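Local coordinates for protein phenolic acid decarboxylase (Sedimentibacter hydroxybenzoicus, PDB 7AE5) that carries out the reversible, non-oxidative decarboxylation of 4-hydroxybenzoate and 3,4-dihydroxybenzoate under anaerobic conditions, using prenylated FMN and manganese as cofactors, at residues L76-D81 with K87-E92; T214-T219 with E229-L234. One frame throughout, in Å; residues are numbered along the deposited sequence.

How the contacts relate
Contact 1 (76-81 with 87-92) lies in the N-terminal UbiD family region and contact 2 (214-219 with 229-234) in the Rift-related, FMN-binding region; along the chain the first closes before the second opens. Their centres are about 14 Å apart, yet they meet directly: Met77 CE packs 3.6 Å from Phe215 CD1. Helix 86-96 ties them further, because Leu93 touches Leu78 of contact 1 as well as Phe215 and Leu234 of contact 2. Only contact 2 reaches the cofactor region: its Met216 and Thr219 bind a rubidium ion together with Glu227, a predicted manganese ligand whose side chain is about 3 Å from that of Met216, whereas contact 1 lies away from the annotated sites.

Contact 1: residues L76-D81 with K87-E92; sequences LMLGLD and KDQFYE
The carboxamide of Gln89 meets Leu78 at its oxygen end: OE1 lies 4.1 Å from Leu78 CD1, a van der Waals approach with no hydrogen bond. Another flat group of helix 86-96, the Tyr91 ring, has Phe90 CD2 over one face, 3.9 Å above the plane and displaced toward the rim. The second touch across the contact is made by Leu80, whose CD1 comes 3.9 Å from Glu92 CG and 4.1 Å from Glu92 CB, against the aliphatic base of that side chain. Glu92 can offer this base because CG stands opposite the backbone N (chi1 -172°) and the chain then bends at CB-CG (chi2 61°). The carboxylate is engaged elsewhere: OE2 forms salt bridges with Arg95 and Arg96. The polar end of Gln89 is likewise held outside the pair, OE1 by His74 ND1 and NE2 by the carbonyl oxygens of Trp71 and Thr84, bonds that should fix the rotation of the amide that Leu78 meets.

The backbones stay well apart, 8.2 Å between Leu78 CA and Gln89 CA at their nearest, and 185 Å² is buried in all. The two leucines flank the glycine of the Schellman motif that ends helix 71-77. Gly79, with its positive phi of 75°, is the C-prime residue; Gly79 N bonds to Leu76 O at 2.9 Å, and Leu80 N to Ala75 O. Beyond the helix end, Leu78 and Leu80 both direct their CB atoms at helix 86-96, meeting two residues three positions apart on it. The contact thus joins two successive helices of the N-terminal region, with Gln89 and Phe90 also touching Leu323 on helix 323-336, and Met77 reaching Pro211 and Leu212 on helix 211-217.

Contact 2: residues T214-T219 with E229-L234; sequences TFMAST and EFVGAL. With RB (rubidium ion), chain R.
Met216 packs against Phe230 and Val231 together, with CG opposite its backbone N (chi1 177°). Its CG comes to the edge of the Phe230 ring, near the ring plane, 3.5 Å from CD2, while its CB lies 3.7 Å from Val231 CG2, the methyl beside the Val231 backbone N. The turn at chi2 (-83°) brings Met216 SD to 2.9 Å from the rubidium ion; chi3 (-38°) places only CE, on the side of Val231 CG2. Met216 O and Thr219 O also bind the ion, each at 2.5 Å, and Val164 O, Tyr223 OH and Glu227 OE1 complete six protein ligands. Two of these ligands, Val164 and Glu227, are also predicted to bind prenylated FMN and manganese, respectively; the site is consistent with the monovalent-cation site of UbiD-family enzymes, here formed partly by the C-terminal end of helix 211-217 and its exit. An alanine in place of Met216 would probably deprive the ion of its thioether ligand and open a gap beside the Phe230 edge.

One turn after Phe230, Leu234 CD1 meets the edge of the Phe215 ring in its plane, 3.6 Å from CD2, the two side chains crossing at about a right angle. Leu234 CG, meanwhile, sits over a face of Phe230, 3.9 Å above the plane and offset toward its rim. Thr219 OG1 donates to Phe215 O at 2.7 Å from above the carbonyl plane, and Ser218 OG and Ser218 N reach Thr214 O from opposite faces of its plane.

Contact 1: residues L76-D81 with K87-E92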
ATOM      1  N   LEU C  76      10.417   3.821  45.589  1.00 45.94           N
ATOM      2  CA  LEU C  76      11.204   3.965  46.808  1.00 47.85           C
ATOM      3  C   LEU C  76      12.639   4.368  46.503  1.00 47.34           C
ATOM      4  O   LEU C  76      13.277   5.048  47.314  1.00 49.08           O
ATOM      5  CB  LEU C  76      11.178   2.663  47.607  1.00 48.49           C
ATOM      6  CG  LEU C  76       9.804   2.200  48.090  1.00 49.52           C
ATOM      7  CD1 LEU C  76       9.870   0.763  48.580  1.00 49.77           C
ATOM      8  CD2 LEU C  76       9.283   3.118  49.184  1.00 52.12           C
ATOM      9  N   MET C  77      13.162   3.956  45.344  1.00 49.73           N
ATOM     10  CA  MET C  77      14.514   4.351  44.962  1.00 49.54           C
ATOM     11  C   MET C  77      14.648   5.867  44.934  1.00 50.69           C
ATOM     12  O   MET C  77      15.644   6.419  45.414  1.00 51.53           O
ATOM     13  CB  MET C  77      14.872   3.751  43.602  1.00 49.34           C
ATOM     14  CG  MET C  77      16.090   4.379  42.942  1.00 49.86           C
ATOM     15  SD  MET C  77      16.442   3.715  41.302  1.00 49.44           S
ATOM     16  CE  MET C  77      15.408   4.762  40.280  1.00 50.49           C
ATOM     17  N   LEU C  78      13.640   6.556  44.410  1.00 56.35           N
ATOM     18  CA  LEU C  78      13.643   8.009  44.345  1.00 57.56           C
ATOM     19  C   LEU C  78      13.091   8.661  45.602  1.00 58.57           C
ATOM     20  O   LEU C  78      12.867   9.876  45.606  1.00 59.77           O
ATOM     21  CB  LEU C  78      12.851   8.485  43.131  1.00 58.52           C
ATOM     22  CG  LEU C  78      13.438   7.953  41.831  1.00 58.49           C
ATOM     23  CD1 LEU C  78      12.361   7.466  40.866  1.00 58.77           C
ATOM     24  CD2 LEU C  78      14.296   9.034  41.237  1.00 58.83           C
ATOM     25  N   GLY C  79      12.874   7.890  46.663  1.00 52.86           N
ATOM     26  CA  GLY C  79      12.379   8.451  47.904  1.00 55.56           C
ATOM     27  C   GLY C  79      10.915   8.821  47.892  1.00 56.09           C
ATOM     28  O   GLY C  79      10.502   9.703  48.652  1.00 58.43           O
ATOM     29  N   LEU C  80      10.113   8.171  47.055  1.00 63.22           N
ATOM     30  CA  LEU C  80       8.697   8.468  46.924  1.00 63.61           C
ATOM     31  C   LEU C  80       7.861   7.348  47.531  1.00 64.05           C
ATOM     32  O   LEU C  80       8.347   6.240  47.773  1.00 63.47           O
ATOM     33  CB  LEU C  80       8.317   8.661  45.451  1.00 61.32           C
ATOM     34  CG  LEU C  80       9.069   9.758  44.696  1.00 60.97           C
ATOM     35  CD1 LEU C  80       8.870   9.615  43.198  1.00 60.78           C
ATOM     36  CD2 LEU C  80       8.619  11.133  45.168  1.00 63.13           C
ATOM     37  N   ASP C  81       6.587   7.658  47.780  1.00 62.50           N
ATOM     38  CA  ASP C  81       5.631   6.642  48.199  1.00 62.99           C
ATOM     39  C   ASP C  81       5.625   5.492  47.200  1.00 60.38           C
ATOM     40  O   ASP C  81       5.694   5.702  45.986  1.00 58.31           O
ATOM     41  CB  ASP C  81       4.234   7.252  48.325  1.00 64.46           C
ATOM     42  CG  ASP C  81       3.212   6.270  48.860  1.00 65.47           C
ATOM     43  OD1 ASP C  81       2.613   5.536  48.047  1.00 63.86           O
ATOM     44  OD2 ASP C  81       3.004   6.234  50.091  1.00 68.05           O
ATOM     45  N   LYS C  87       3.753   7.433  35.680  1.00 39.79           N
ATOM     46  CA  LYS C  87       3.761   8.779  35.116  1.00 40.85           C
ATOM     47  C   LYS C  87       4.299   9.790  36.122  1.00 42.31           C
ATOM     48  O   LYS C  87       5.112  10.655  35.776  1.00 43.50           O
ATOM     49  CB  LYS C  87       2.352   9.163  34.665  1.00 40.61           C
ATOM     50  CG  LYS C  87       2.189  10.627  34.282  1.00 42.00           C
ATOM     51  CD  LYS C  87       0.763  10.914  33.830  1.00 41.74           C
ATOM     52  CE  LYS C  87       0.719  11.925  32.691  1.00 42.57           C
ATOM     53  NZ  LYS C  87      -0.601  12.641  32.620  1.00 43.02           N
ATOM     54  N   ASP C  88       3.859   9.693  37.380  1.00 46.54           N
ATOM     55  CA  ASP C  88       4.335  10.627  38.396  1.00 47.77           C
ATOM     56  C   ASP C  88       5.807  10.398  38.711  1.00 48.31           C
ATOM     57  O   ASP C  88       6.542  11.353  38.991  1.00 49.80           O
ATOM     58  CB  ASP C  88       3.485  10.511  39.660  1.00 47.18           C
ATOM     59  CG  ASP C  88       2.197  11.306  39.569  1.00 47.31           C
ATOM     60  OD1 ASP C  88       1.272  11.034  40.362  1.00 46.87           O
ATOM     61  OD2 ASP C  88       2.107  12.201  38.702  1.00 48.01           O
ATOM     62  N   GLN C  89       6.257   9.140  38.677  1.00 40.16           N
ATOM     63  CA  GLN C  89       7.688   8.871  38.795  1.00 40.28           C
ATOM     64  C   GLN C  89       8.451   9.486  37.631  1.00 40.94           C
ATOM     65  O   GLN C  89       9.581   9.960  37.797  1.00 42.02           O
ATOM     66  CB  GLN C  89       7.947   7.364  38.859  1.00 39.02           C
ATOM     67  CG  GLN C  89       7.354   6.654  40.066  1.00 40.03           C
ATOM     68  CD  GLN C  89       7.902   5.245  40.233  1.00 39.27           C
ATOM     69  OE1 GLN C  89       9.108   5.021  40.135  1.00 38.72           O
ATOM     70  NE2 GLN C  89       7.015   4.289  40.483  1.00 39.41           N
ATOM     71  N   PHE C  90       7.844   9.487  36.442  1.00 39.33           N
ATOM     72  CA  PHE C  90       8.482  10.078  35.271  1.00 39.54           C
ATOM     73  C   PHE C  90       8.643  11.585  35.433  1.00 41.54           C
ATOM     74  O   PHE C  90       9.678  12.148  35.055  1.00 41.91           O
ATOM     75  CB  PHE C  90       7.665   9.735  34.023  1.00 38.27           C
ATOM     76  CG  PHE C  90       7.988  10.579  32.819  1.00 38.46           C
ATOM     77  CD1 PHE C  90       9.000  10.205  31.950  1.00 37.22           C
ATOM     78  CD2 PHE C  90       7.254  11.721  32.536  1.00 39.68           C
ATOM     79  CE1 PHE C  90       9.292  10.969  30.838  1.00 36.89           C
ATOM     80  CE2 PHE C  90       7.544  12.489  31.426  1.00 39.76           C
ATOM     81  CZ  PHE C  90       8.564  12.112  30.575  1.00 38.14           C
ATOM     82  N   TYR C  91       7.634  12.253  35.997  1.00 49.11           N
ATOM     83  CA  TYR C  91       7.712  13.700  36.171  1.00 51.31           C
ATOM     84  C   TYR C  91       8.713  14.078  37.253  1.00 52.83           C
ATOM     85  O   TYR C  91       9.405  15.096  37.137  1.00 54.27           O
ATOM     86  CB  TYR C  91       6.331  14.263  36.496  1.00 51.40           C
ATOM     87  CG  TYR C  91       5.467  14.450  35.277  1.00 50.95           C
ATOM     88  CD1 TYR C  91       5.970  15.058  34.135  1.00 51.82           C
ATOM     89  CD2 TYR C  91       4.153  14.004  35.261  1.00 49.60           C
ATOM     90  CE1 TYR C  91       5.188  15.226  33.016  1.00 51.34           C
ATOM     91  CE2 TYR C  91       3.365  14.166  34.146  1.00 49.27           C
ATOM     92  CZ  TYR C  91       3.887  14.777  33.029  1.00 50.15           C
ATOM     93  OH  TYR C  91       3.099  14.940  31.920  1.00 49.78           O
ATOM     94  N   GLU C  92       8.799  13.278  38.317  1.00 54.42           N
ATOM     95  CA  GLU C  92       9.783  13.543  39.359  1.00 55.16           C
ATOM     96  C   GLU C  92      11.202  13.357  38.834  1.00 54.25           C
ATOM     97  O   GLU C  92      12.095  14.152  39.147  1.00 53.90           O
ATOM     98  CB  GLU C  92       9.526  12.638  40.564  1.00 53.54           C
ATOM     99  CG  GLU C  92      10.371  12.960  41.784  1.00 53.32           C
ATOM    100  CD  GLU C  92      10.119  14.358  42.315  1.00 53.99           C
ATOM    101  OE1 GLU C  92       8.952  14.806  42.288  1.00 54.19           O
ATOM    102  OE2 GLU C  92      11.086  15.007  42.763  1.00 54.10           O
TER

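Contact 2: residues T214-T219 with E229-L234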
ATOM      1  N   THR C 214      23.531   2.765  40.583  1.00 48.64           N
ATOM      2  CA  THR C 214      23.229   1.796  39.535  1.00 47.91           C
ATOM      3  C   THR C 214      22.365   2.420  38.447  1.00 48.41           C
ATOM      4  O   THR C 214      22.521   2.107  37.261  1.00 49.02           O
ATOM      5  CB  THR C 214      22.527   0.576  40.136  1.00 46.58           C
ATOM      6  OG1 THR C 214      23.303   0.063  41.227  1.00 47.68           O
ATOM      7  CG2 THR C 214      22.352  -0.516  39.090  1.00 46.52           C
ATOM      8  N   PHE C 215      21.453   3.314  38.838  1.00 51.24           N
ATOM      9  CA  PHE C 215      20.609   4.004  37.867  1.00 51.69           C
ATOM     10  C   PHE C 215      21.447   4.838  36.905  1.00 53.31           C
ATOM     11  O   PHE C 215      21.323   4.704  35.682  1.00 53.97           O
ATOM     12  CB  PHE C 215      19.589   4.877  38.597  1.00 50.87           C
ATOM     13  CG  PHE C 215      18.395   5.250  37.762  1.00 50.71           C
ATOM     14  CD1 PHE C 215      17.499   4.283  37.334  1.00 49.82           C
ATOM     15  CD2 PHE C 215      18.163   6.571  37.415  1.00 51.39           C
ATOM     16  CE1 PHE C 215      16.394   4.628  36.573  1.00 49.50           C
ATOM     17  CE2 PHE C 215      17.062   6.922  36.654  1.00 51.15           C
ATOM     18  CZ  PHE C 215      16.177   5.949  36.233  1.00 50.15           C
ATOM     19  N   MET C 216      22.312   5.706  37.438  1.00 47.91           N
ATOM     20  CA  MET C 216      23.165   6.510  36.570  1.00 49.37           C
ATOM     21  C   MET C 216      24.119   5.638  35.769  1.00 49.84           C
ATOM     22  O   MET C 216      24.430   5.945  34.611  1.00 50.81           O
ATOM     23  CB  MET C 216      23.958   7.524  37.385  1.00 49.75           C
ATOM     24  CG  MET C 216      24.915   8.319  36.531  1.00 51.20           C
ATOM     25  SD  MET C 216      26.475   7.450  36.253  1.00 51.55           S
ATOM     26  CE  MET C 216      26.731   6.657  37.855  1.00 50.65           C
ATOM     27  N   ALA C 217      24.617   4.561  36.378  1.00 46.52           N
ATOM     28  CA  ALA C 217      25.502   3.658  35.652  1.00 45.82           C
ATOM     29  C   ALA C 217      24.768   3.003  34.492  1.00 44.36           C
ATOM     30  O   ALA C 217      25.338   2.813  33.411  1.00 44.68           O
ATOM     31  CB  ALA C 217      26.074   2.607  36.603  1.00 46.26           C
ATOM     32  N   SER C 218      23.492   2.678  34.689  1.00 46.75           N
ATOM     33  CA  SER C 218      22.658   2.196  33.598  1.00 46.48           C
ATOM     34  C   SER C 218      22.267   3.301  32.630  1.00 47.37           C
ATOM     35  O   SER C 218      21.602   3.013  31.627  1.00 47.05           O
ATOM     36  CB  SER C 218      21.404   1.529  34.164  1.00 45.26           C
ATOM     37  OG  SER C 218      21.735   0.317  34.820  1.00 44.38           O
ATOM     38  N   THR C 219      22.646   4.551  32.904  1.00 57.98           N
ATOM     39  CA  THR C 219      22.375   5.648  31.989  1.00 58.95           C
ATOM     40  C   THR C 219      23.639   5.995  31.216  1.00 59.98           C
ATOM     41  O   THR C 219      24.678   6.324  31.829  1.00 60.49           O
ATOM     42  CB  THR C 219      21.853   6.868  32.737  1.00 59.32           C
ATOM     43  OG1 THR C 219      20.846   6.459  33.672  1.00 58.04           O
ATOM     44  CG2 THR C 219      21.234   7.853  31.758  1.00 60.13           C
ATOM     45  N   GLU C 229      28.008  13.500  40.063  1.00 64.81           N
ATOM     46  CA  GLU C 229      27.177  14.685  40.239  1.00 64.68           C
ATOM     47  C   GLU C 229      25.750  14.432  39.771  1.00 64.24           C
ATOM     48  O   GLU C 229      24.805  14.986  40.342  1.00 63.38           O
ATOM     49  CB  GLU C 229      27.780  15.871  39.489  1.00 66.07           C
ATOM     50  N   PHE C 230      25.576  13.601  38.740  1.00 56.48           N
ATOM     51  CA  PHE C 230      24.230  13.268  38.287  1.00 55.72           C
ATOM     52  C   PHE C 230      23.480  12.468  39.343  1.00 54.52           C
ATOM     53  O   PHE C 230      22.274  12.665  39.535  1.00 53.97           O
ATOM     54  CB  PHE C 230      24.288  12.497  36.969  1.00 56.53           C
ATOM     55  CG  PHE C 230      22.936  12.206  36.383  1.00 56.14           C
ATOM     56  CD1 PHE C 230      22.086  13.239  36.021  1.00 56.40           C
ATOM     57  CD2 PHE C 230      22.512  10.901  36.194  1.00 55.43           C
ATOM     58  CE1 PHE C 230      20.840  12.976  35.484  1.00 55.95           C
ATOM     59  CE2 PHE C 230      21.266  10.632  35.655  1.00 54.99           C
ATOM     60  CZ  PHE C 230      20.429  11.672  35.299  1.00 55.23           C
ATOM     61  N   VAL C 231      24.175  11.560  40.033  1.00 54.72           N
ATOM     62  CA  VAL C 231      23.564  10.859  41.159  1.00 54.83           C
ATOM     63  C   VAL C 231      23.063  11.860  42.191  1.00 56.35           C
ATOM     64  O   VAL C 231      21.957  11.721  42.727  1.00 56.10           O
ATOM     65  CB  VAL C 231      24.562   9.861  41.777  1.00 55.26           C
ATOM     66  CG1 VAL C 231      24.008   9.291  43.075  1.00 55.79           C
ATOM     67  CG2 VAL C 231      24.884   8.750  40.793  1.00 53.63           C
ATOM     68  N   GLY C 232      23.861  12.891  42.474  1.00 58.01           N
ATOM     69  CA  GLY C 232      23.406  13.934  43.375  1.00 59.54           C
ATOM     70  C   GLY C 232      22.188  14.668  42.849  1.00 58.85           C
ATOM     71  O   GLY C 232      21.290  15.029  43.613  1.00 59.37           O
ATOM     72  N   ALA C 233      22.138  14.892  41.533  1.00 65.76           N
ATOM     73  CA  ALA C 233      20.979  15.552  40.943  1.00 65.26           C
ATOM     74  C   ALA C 233      19.729  14.694  41.084  1.00 63.82           C
ATOM     75  O   ALA C 233      18.629  15.217  41.304  1.00 63.43           O
ATOM     76  CB  ALA C 233      21.250  15.873  39.474  1.00 66.25           C
ATOM     77  N   LEU C 234      19.875  13.372  40.967  1.00 66.59           N
ATOM     78  CA  LEU C 234      18.738  12.480  41.151  1.00 65.22           C
ATOM     79  C   LEU C 234      18.337  12.353  42.615  1.00 65.56           C
ATOM     80  O   LEU C 234      17.215  11.921  42.901  1.00 64.90           O
ATOM     81  CB  LEU C 234      19.052  11.101  40.572  1.00 65.30           C
ATOM     82  CG  LEU C 234      19.446  11.074  39.095  1.00 66.98           C
ATOM     83  CD1 LEU C 234      19.557   9.642  38.600  1.00 67.00           C
ATOM     84  CD2 LEU C 234      18.445  11.858  38.256  1.00 67.14           C
TER
HETATM   85 RB    RB R 502      26.486   6.629  33.465  1.00367.38          RB